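Local coordinates for nucleoprotein (Schmallenberg virus, PDB 4JNG), which encapsidates the viral RNA genome, shielding it from nucleases and forming the helical nucleocapsid that serves as template for transcription and replication, at residues 41-46 with 94-99; 155-160 with 191-196. All blocks are in the same frame, centred on the assembly; numbering follows the deposited sequence.

In the fold
The two contacts follow one another along the chain and share no atoms: their centres lie about 23 Å apart and their nearest atoms about 5 Å. Contact 1, between helices 37-45 and 93-110, is the deeper, its centre about 8 Å from that of the chain; contact 2, between the start of helix 158-168 and helix 190-196, sits about 16 Å from it. Both are buried and apolar, but contact 1 touches the RNA, and contact 2 lies one layer back. Contact 1 includes Arg95, which grips phosphate. In contact 2 the Trp193 side chain is about 5 Å from that of the RNA-binding Arg184, and the nearest atom of contact 2 is about 8 Å from the nucleic acid.

Contact 1: 41-46 with 94-99. With nucleotides of chain A.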
loop_
_atom_site.group_PDB
_atom_site.type_symbol
_atom_site.label_atom_id
_atom_site.label_comp_id
_atom_site.label_asym_id
_atom_site.label_seq_id
_atom_site.Cartn_x
_atom_site.Cartn_y
_atom_site.Cartn_z
ATOM N N ARG B 41 -25.263 -22.058 0.399
ATOM C CA ARG B 41 -25.313 -21.141 -0.737
ATOM C C ARG B 41 -24.959 -19.720 -0.314
ATOM O O ARG B 41 -24.246 -19.008 -1.017
ATOM C CB ARG B 41 -26.707 -21.139 -1.373
ATOM C CG ARG B 41 -26.922 -19.969 -2.317
ATOM C CD ARG B 41 -28.349 -19.860 -2.832
ATOM N NE ARG B 41 -28.450 -18.647 -3.631
ATOM C CZ ARG B 41 -28.040 -18.529 -4.889
ATOM N NH1 ARG B 41 -27.513 -19.559 -5.548
ATOM N NH2 ARG B 41 -28.171 -17.362 -5.500
ATOM N N VAL B 42 -25.521 -19.301 0.812
ATOM C CA VAL B 42 -25.295 -17.962 1.325
ATOM C C VAL B 42 -23.853 -17.835 1.833
ATOM O O VAL B 42 -23.177 -16.849 1.541
ATOM C CB VAL B 42 -26.283 -17.614 2.450
ATOM C CG1 VAL B 42 -25.936 -16.270 3.067
ATOM C CG2 VAL B 42 -27.710 -17.582 1.916
ATOM N N PHE B 43 -23.381 -18.832 2.574
ATOM C CA PHE B 43 -21.998 -18.790 3.040
ATOM C C PHE B 43 -21.034 -18.492 1.899
ATOM O O PHE B 43 -20.276 -17.524 1.973
ATOM C CB PHE B 43 -21.562 -20.075 3.739
ATOM C CG PHE B 43 -20.129 -20.045 4.168
ATOM C CD1 PHE B 43 -19.762 -19.417 5.345
ATOM C CD2 PHE B 43 -19.137 -20.598 3.370
ATOM C CE1 PHE B 43 -18.433 -19.353 5.728
ATOM C CE2 PHE B 43 -17.813 -20.540 3.750
ATOM C CZ PHE B 43 -17.456 -19.919 4.936
ATOM N N PHE B 44 -21.073 -19.309 0.848
ATOM C CA PHE B 44 -20.031 -19.247 -0.191
ATOM C C PHE B 44 -20.099 -18.020 -1.094
ATOM O O PHE B 44 -19.096 -17.655 -1.693
ATOM C CB PHE B 44 -19.999 -20.524 -1.034
ATOM C CG PHE B 44 -19.421 -21.699 -0.309
ATOM C CD1 PHE B 44 -18.060 -21.740 -0.020
ATOM C CD2 PHE B 44 -20.222 -22.762 0.087
ATOM C CE1 PHE B 44 -17.516 -22.812 0.655
ATOM C CE2 PHE B 44 -19.679 -23.838 0.769
ATOM C CZ PHE B 44 -18.324 -23.858 1.060
ATOM N N LEU B 45 -21.258 -17.375 -1.201
ATOM C CA LEU B 45 -21.311 -16.102 -1.924
ATOM C C LEU B 45 -20.912 -14.899 -1.055
ATOM O O LEU B 45 -20.505 -13.866 -1.586
ATOM C CB LEU B 45 -22.686 -15.887 -2.551
ATOM C CG LEU B 45 -22.986 -16.886 -3.673
ATOM C CD1 LEU B 45 -24.480 -16.970 -3.929
ATOM C CD2 LEU B 45 -22.232 -16.526 -4.943
ATOM N N ASN B 46 -21.012 -15.036 0.269
ATOM C CA ASN B 46 -20.720 -13.940 1.191
ATOM C C ASN B 46 -19.440 -14.145 1.996
ATOM O O ASN B 46 -19.224 -13.490 3.017
ATOM C CB ASN B 46 -21.901 -13.733 2.132
ATOM C CG ASN B 46 -23.112 -13.186 1.418
ATOM O OD1 ASN B 46 -23.944 -13.938 0.922
ATOM N ND2 ASN B 46 -23.220 -11.866 1.363
ATOM N N HIS B 94 -12.100 -19.853 7.453
ATOM C CA HIS B 94 -11.416 -20.788 6.601
ATOM C C HIS B 94 -11.819 -22.226 6.908
ATOM O O HIS B 94 -12.096 -22.996 5.994
ATOM C CB HIS B 94 -9.895 -20.646 6.750
ATOM C CG HIS B 94 -9.130 -21.329 5.668
ATOM N ND1 HIS B 94 -8.541 -22.560 5.840
ATOM C CD2 HIS B 94 -8.877 -20.964 4.390
ATOM C CE1 HIS B 94 -7.942 -22.919 4.722
ATOM N NE2 HIS B 94 -8.136 -21.971 3.825
ATOM N N ARG B 95 -11.845 -22.583 8.186
ATOM C CA ARG B 95 -12.191 -23.945 8.579
ATOM C C ARG B 95 -13.645 -24.262 8.204
ATOM O O ARG B 95 -13.939 -25.324 7.664
ATOM C CB ARG B 95 -11.965 -24.149 10.075
ATOM C CG ARG B 95 -10.485 -24.200 10.479
ATOM C CD ARG B 95 -10.352 -24.552 11.952
ATOM N NE ARG B 95 -8.973 -24.535 12.412
ATOM C CZ ARG B 95 -8.572 -24.768 13.661
ATOM N NH1 ARG B 95 -9.444 -25.038 14.629
ATOM N NH2 ARG B 95 -7.270 -24.732 13.939
ATOM N N MET B 96 -14.519 -23.302 8.485
ATOM C CA MET B 96 -15.957 -23.406 8.247
ATOM C C MET B 96 -16.240 -23.700 6.775
ATOM O O MET B 96 -17.033 -24.580 6.444
ATOM C CB MET B 96 -16.587 -22.079 8.661
ATOM C CG MET B 96 -18.087 -22.023 8.585
ATOM S SD MET B 96 -18.646 -20.441 9.217
ATOM C CE MET B 96 -20.368 -20.638 8.760
ATOM N N SER B 97 -15.548 -22.973 5.900
ATOM C CA SER B 97 -15.623 -23.175 4.462
ATOM C C SER B 97 -15.260 -24.598 4.041
ATOM O O SER B 97 -15.929 -25.187 3.195
ATOM C CB SER B 97 -14.707 -22.181 3.760
ATOM O OG SER B 97 -14.711 -22.377 2.362
ATOM N N GLY B 98 -14.189 -25.139 4.618
ATOM C CA GLY B 98 -13.782 -26.514 4.341
ATOM C C GLY B 98 -14.788 -27.529 4.874
ATOM O O GLY B 98 -15.155 -28.486 4.180
ATOM N N TYR B 99 -15.245 -27.322 6.103
ATOM C CA TYR B 99 -16.239 -28.226 6.675
ATOM C C TYR B 99 -17.514 -28.249 5.822
ATOM O O TYR B 99 -17.983 -29.323 5.479
ATOM C CB TYR B 99 -16.572 -27.867 8.125
ATOM C CG TYR B 99 -15.424 -27.993 9.107
ATOM C CD1 TYR B 99 -14.282 -28.758 8.822
ATOM C CD2 TYR B 99 -15.487 -27.358 10.341
ATOM C CE1 TYR B 99 -13.247 -28.867 9.739
ATOM C CE2 TYR B 99 -14.454 -27.466 11.261
ATOM C CZ TYR B 99 -13.342 -28.221 10.956
ATOM O OH TYR B 99 -12.335 -28.321 11.884
ATOM P P U A 30 -17.058 -12.787 -8.887
ATOM O OP1 U A 30 -16.050 -11.977 -9.617
ATOM O OP2 U A 30 -18.175 -12.114 -8.175
ATOM O "O5'" U A 30 -17.666 -13.840 -9.917
ATOM C "C5'" U A 30 -17.888 -15.188 -9.491
ATOM C "C4'" U A 30 -18.768 -15.959 -10.448
ATOM O "O4'" U A 30 -19.623 -16.841 -9.664
ATOM C "C3'" U A 30 -19.715 -15.160 -11.341
ATOM O "O3'" U A 30 -19.117 -14.850 -12.600
ATOM C "C2'" U A 30 -20.870 -16.136 -11.533
ATOM O "O2'" U A 30 -20.614 -17.115 -12.518
ATOM C "C1'" U A 30 -20.949 -16.787 -10.155
ATOM N N1 U A 30 -21.777 -16.037 -9.198
ATOM C C2 U A 30 -23.129 -16.321 -9.165
ATOM O O2 U A 30 -23.646 -17.164 -9.878
ATOM N N3 U A 30 -23.850 -15.592 -8.254
ATOM C C4 U A 30 -23.376 -14.622 -7.398
ATOM O O4 U A 30 -24.158 -14.050 -6.637
ATOM C C5 U A 30 -21.969 -14.377 -7.499
ATOM C C6 U A 30 -21.236 -15.075 -8.374
ATOM P P U A 24 -5.561 -23.400 10.597
ATOM O OP1 U A 24 -7.053 -23.589 10.518
ATOM O OP2 U A 24 -4.725 -23.737 9.422
ATOM O "O5'" U A 24 -5.264 -21.885 10.969
ATOM C "C5'" U A 24 -5.749 -21.288 12.178
ATOM C "C4'" U A 24 -5.132 -19.924 12.358
ATOM O "O4'" U A 24 -3.733 -20.062 12.739
ATOM C "C3'" U A 24 -5.093 -19.046 11.117
ATOM O "O3'" U A 24 -6.324 -18.382 10.895
ATOM C "C2'" U A 24 -3.963 -18.083 11.461
ATOM O "O2'" U A 24 -4.303 -17.056 12.374
ATOM C "C1'" U A 24 -2.973 -19.025 12.141
ATOM N N1 U A 24 -1.993 -19.626 11.223
ATOM C C2 U A 24 -0.911 -18.851 10.852
ATOM O O2 U A 24 -0.756 -17.705 11.237
ATOM N N3 U A 24 -0.024 -19.465 10.002
ATOM C C4 U A 24 -0.103 -20.747 9.500
ATOM O O4 U A 24 0.779 -21.157 8.744
ATOM C C5 U A 24 -1.252 -21.484 9.929
ATOM C C6 U A 24 -2.138 -20.912 10.753
#
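Phe43 of helix 37-45 pushes its ring against Met96 and Ser97 of helix 93-110 in an apolar helix-helix contact, the two short axes 11.0 Å apart at closest and their N-to-C directions 134° apart. From CB, the ring leaves with CG anti to the backbone N (chi1 178°), toward the other helix. The two sides of the ring meet different residues. On the CD1/CE1 side, CD1 lies 3.7 Å from Met96 CE, and CE1 is 3.7 Å from Met96 SD, a Met-aromatic contact in which the sulfur approaches the ring obliquely. On the CE2 side, CE2 sits 3.5 Å from Ser97 CA and equally close to Ser97 CB, while CZ at the tip meets Ser97 N and CB. Phe44 lays a face over Phe43 CD2, and Leu100 packs on both phenyls. The Ser97 hydroxyl is hydrogen-bonded outside the pair, to Pro146 O.

One residue earlier than Met96, Arg95 serves the RNA: its extended chain carries NE to OP1 of U24 of chain A at 2.9 Å, a nearly straight bond (168°), with the phosphate at the guanidinium edge. On the other side of helix 37-45, Leu45 CD2 lies over the base of U30 of chain A, 3.3 Å from its C4. Back between the helices, Phe44 CE1 meets Ser97 OG edge-on, 3.3 Å away and near the ring plane.

Contact 2: 155-160 with 191-196; sequences FDFYPL and EEWMTQ
Trp193 sets CG between its backbone N and carbonyl carbon (chi1 62°), and Phe157 turns CG anti to its carbonyl carbon (chi1 -80°); together these torsions bring the two aromatic systems against each other. Leu160 comes head-on to Trp193 and reaches the indole on the same side as Phe157, obliquely at the rim.

The ring pair is an offset edge-to-face stack. Phe157 offers its edge to a face of Trp193, with the centroids of the phenyl and the six-membered ring 5.6 Å apart and the planes at 60°. CE1 does the touching: it stands 3.7 Å from Trp193 CE3 and 4.0 Å from Trp193 CD2, above the rim of the indole. Met194 CG lies over the rim of the other face, so the indole is flanked on both faces, by a phenyl edge and by a methylene of its own helix. Leu160 uses one branch, its CD2 coming 3.4 Å from Trp193 CZ3 and 3.6 Å from Trp193 CH2, the far end of the six-membered ring. The nitrogen of the indole is satisfied elsewhere, NE1 bonding to Gln183 O, a bond that should limit rotation of the ring.

Phe157 comes off a type I' turn, closed by Tyr158 N to Phe155 O at 2.9 Å, and occupies the N-cap position of helix 158-168. Around these groups, Ile201 of helix 198-209 packs on both Phe157 and Trp193, Tyr185 stacks on Phe157, and Arg223 of the third subunit lies against Leu160 and Trp193. The arrangement is a buried aromatic cluster in the helical C-terminal part of the orthobunyavirus nucleoprotein, joining a turn and helix start to helix 190-196 close to the RNA-binding Arg182 and Arg184.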
loop_
_atom_site.group_PDB
_atom_site.type_symbol
_atom_site.label_atom_id
_atom_site.label_comp_id
_atom_site.label_asym_id
_atom_site.label_seq_id
_atom_site.Cartn_x
_atom_site.Cartn_y
_atom_site.Cartn_z
ATOM N N PHE B 155 -11.825 -34.987 -1.467
ATOM C CA PHE B 155 -11.860 -34.219 -2.710
ATOM C C PHE B 155 -10.869 -34.745 -3.748
ATOM O O PHE B 155 -10.474 -34.017 -4.658
ATOM C CB PHE B 155 -11.618 -32.731 -2.440
ATOM C CG PHE B 155 -12.680 -32.090 -1.585
ATOM C CD1 PHE B 155 -13.942 -31.812 -2.105
ATOM C CD2 PHE B 155 -12.420 -31.762 -0.264
ATOM C CE1 PHE B 155 -14.923 -31.221 -1.320
ATOM C CE2 PHE B 155 -13.392 -31.170 0.528
ATOM C CZ PHE B 155 -14.649 -30.901 -0.001
ATOM N N ASP B 156 -10.481 -36.012 -3.602
ATOM C CA ASP B 156 -9.675 -36.708 -4.602
ATOM C C ASP B 156 -8.519 -35.838 -5.088
ATOM O O ASP B 156 -8.374 -35.595 -6.285
ATOM C CB ASP B 156 -10.567 -37.140 -5.779
ATOM C CG ASP B 156 -11.593 -38.187 -5.382
ATOM O OD1 ASP B 156 -11.236 -39.143 -4.657
ATOM O OD2 ASP B 156 -12.760 -38.065 -5.809
ATOM N N PHE B 157 -7.737 -35.342 -4.129
ATOM C CA PHE B 157 -6.515 -34.561 -4.378
ATOM C C PHE B 157 -6.683 -33.233 -5.125
ATOM O O PHE B 157 -5.693 -32.557 -5.387
ATOM C CB PHE B 157 -5.465 -35.424 -5.104
ATOM C CG PHE B 157 -4.701 -36.347 -4.196
ATOM C CD1 PHE B 157 -3.734 -35.848 -3.336
ATOM C CD2 PHE B 157 -4.936 -37.718 -4.216
ATOM C CE1 PHE B 157 -3.022 -36.695 -2.501
ATOM C CE2 PHE B 157 -4.230 -38.569 -3.385
ATOM C CZ PHE B 157 -3.270 -38.057 -2.525
ATOM N N TYR B 158 -7.906 -32.828 -5.455
ATOM C CA TYR B 158 -8.086 -31.641 -6.299
ATOM C C TYR B 158 -7.528 -30.337 -5.708
ATOM O O TYR B 158 -6.911 -29.561 -6.432
ATOM C CB TYR B 158 -9.553 -31.471 -6.725
ATOM C CG TYR B 158 -9.917 -32.378 -7.877
ATOM C CD1 TYR B 158 -9.253 -32.271 -9.096
ATOM C CD2 TYR B 158 -10.892 -33.358 -7.749
ATOM C CE1 TYR B 158 -9.560 -33.103 -10.157
ATOM C CE2 TYR B 158 -11.206 -34.194 -8.809
ATOM C CZ TYR B 158 -10.538 -34.059 -10.009
ATOM O OH TYR B 158 -10.842 -34.881 -11.064
ATOM N N PRO B 159 -7.742 -30.089 -4.401
ATOM C CA PRO B 159 -7.239 -28.838 -3.829
ATOM C C PRO B 159 -5.712 -28.709 -3.909
ATOM O O PRO B 159 -5.203 -27.612 -4.096
ATOM C CB PRO B 159 -7.702 -28.902 -2.366
ATOM C CG PRO B 159 -8.851 -29.842 -2.369
ATOM C CD PRO B 159 -8.549 -30.851 -3.435
ATOM N N LEU B 160 -5.009 -29.830 -3.774
ATOM C CA LEU B 160 -3.555 -29.872 -3.922
ATOM C C LEU B 160 -3.101 -29.443 -5.307
ATOM O O LEU B 160 -2.241 -28.573 -5.435
ATOM C CB LEU B 160 -3.019 -31.277 -3.637
ATOM C CG LEU B 160 -1.544 -31.511 -3.991
ATOM C CD1 LEU B 160 -0.629 -30.566 -3.229
ATOM C CD2 LEU B 160 -1.175 -32.960 -3.726
ATOM N N GLU B 191 4.766 -37.049 3.249
ATOM C CA GLU B 191 5.877 -37.829 2.684
ATOM C C GLU B 191 5.407 -39.182 2.145
ATOM O O GLU B 191 5.955 -39.690 1.167
ATOM C CB GLU B 191 6.982 -38.048 3.726
ATOM C CG GLU B 191 7.882 -36.845 3.979
ATOM C CD GLU B 191 7.305 -35.864 4.984
ATOM O OE1 GLU B 191 6.227 -35.293 4.715
ATOM O OE2 GLU B 191 7.936 -35.657 6.043
ATOM N N GLU B 192 4.380 -39.744 2.779
ATOM C CA GLU B 192 3.825 -41.038 2.389
ATOM C C GLU B 192 2.995 -40.929 1.106
ATOM O O GLU B 192 3.246 -41.660 0.154
ATOM C CB GLU B 192 2.970 -41.626 3.520
ATOM C CG GLU B 192 3.612 -41.569 4.906
ATOM C CD GLU B 192 4.211 -42.888 5.355
ATOM O OE1 GLU B 192 3.519 -43.924 5.272
ATOM O OE2 GLU B 192 5.373 -42.883 5.811
ATOM N N TRP B 193 2.014 -40.024 1.071
ATOM C CA TRP B 193 1.191 -39.854 -0.139
ATOM C C TRP B 193 1.911 -39.115 -1.267
ATOM O O TRP B 193 1.532 -39.242 -2.436
ATOM C CB TRP B 193 -0.172 -39.191 0.155
ATOM C CG TRP B 193 -0.175 -37.775 0.724
ATOM C CD1 TRP B 193 -0.495 -37.419 2.006
ATOM C CD2 TRP B 193 0.082 -36.541 0.024
ATOM N NE1 TRP B 193 -0.428 -36.052 2.155
ATOM C CE2 TRP B 193 -0.079 -35.490 0.957
ATOM C CE3 TRP B 193 0.444 -36.223 -1.290
ATOM C CZ2 TRP B 193 0.116 -34.149 0.620
ATOM C CZ3 TRP B 193 0.640 -34.885 -1.622
ATOM C CH2 TRP B 193 0.471 -33.867 -0.670
ATOM N N MET B 194 2.938 -38.347 -0.918
ATOM C CA MET B 194 3.720 -37.600 -1.904
ATOM C C MET B 194 4.301 -38.484 -3.013
ATOM O O MET B 194 4.460 -38.027 -4.142
ATOM C CB MET B 194 4.838 -36.814 -1.209
ATOM C CG MET B 194 4.375 -35.477 -0.646
ATOM S SD MET B 194 5.436 -34.868 0.677
ATOM C CE MET B 194 5.247 -33.096 0.494
ATOM N N THR B 195 4.609 -39.743 -2.698
ATOM C CA THR B 195 5.123 -40.680 -3.708
ATOM C C THR B 195 4.379 -42.024 -3.790
ATOM O O THR B 195 4.415 -42.678 -4.834
ATOM C CB THR B 195 6.636 -40.927 -3.521
ATOM O OG1 THR B 195 6.941 -41.070 -2.125
ATOM C CG2 THR B 195 7.439 -39.761 -4.098
ATOM N N GLN B 196 3.712 -42.434 -2.712
ATOM C CA GLN B 196 2.915 -43.664 -2.724
ATOM C C GLN B 196 1.565 -43.473 -3.432
ATOM O O GLN B 196 0.960 -44.451 -3.875
ATOM C CB GLN B 196 2.694 -44.180 -1.299
ATOM C CG GLN B 196 2.348 -45.657 -1.211
ATOM C CD GLN B 196 1.998 -46.092 0.200
ATOM O OE1 GLN B 196 2.364 -45.436 1.178
ATOM N NE2 GLN B 196 1.288 -47.209 0.313
#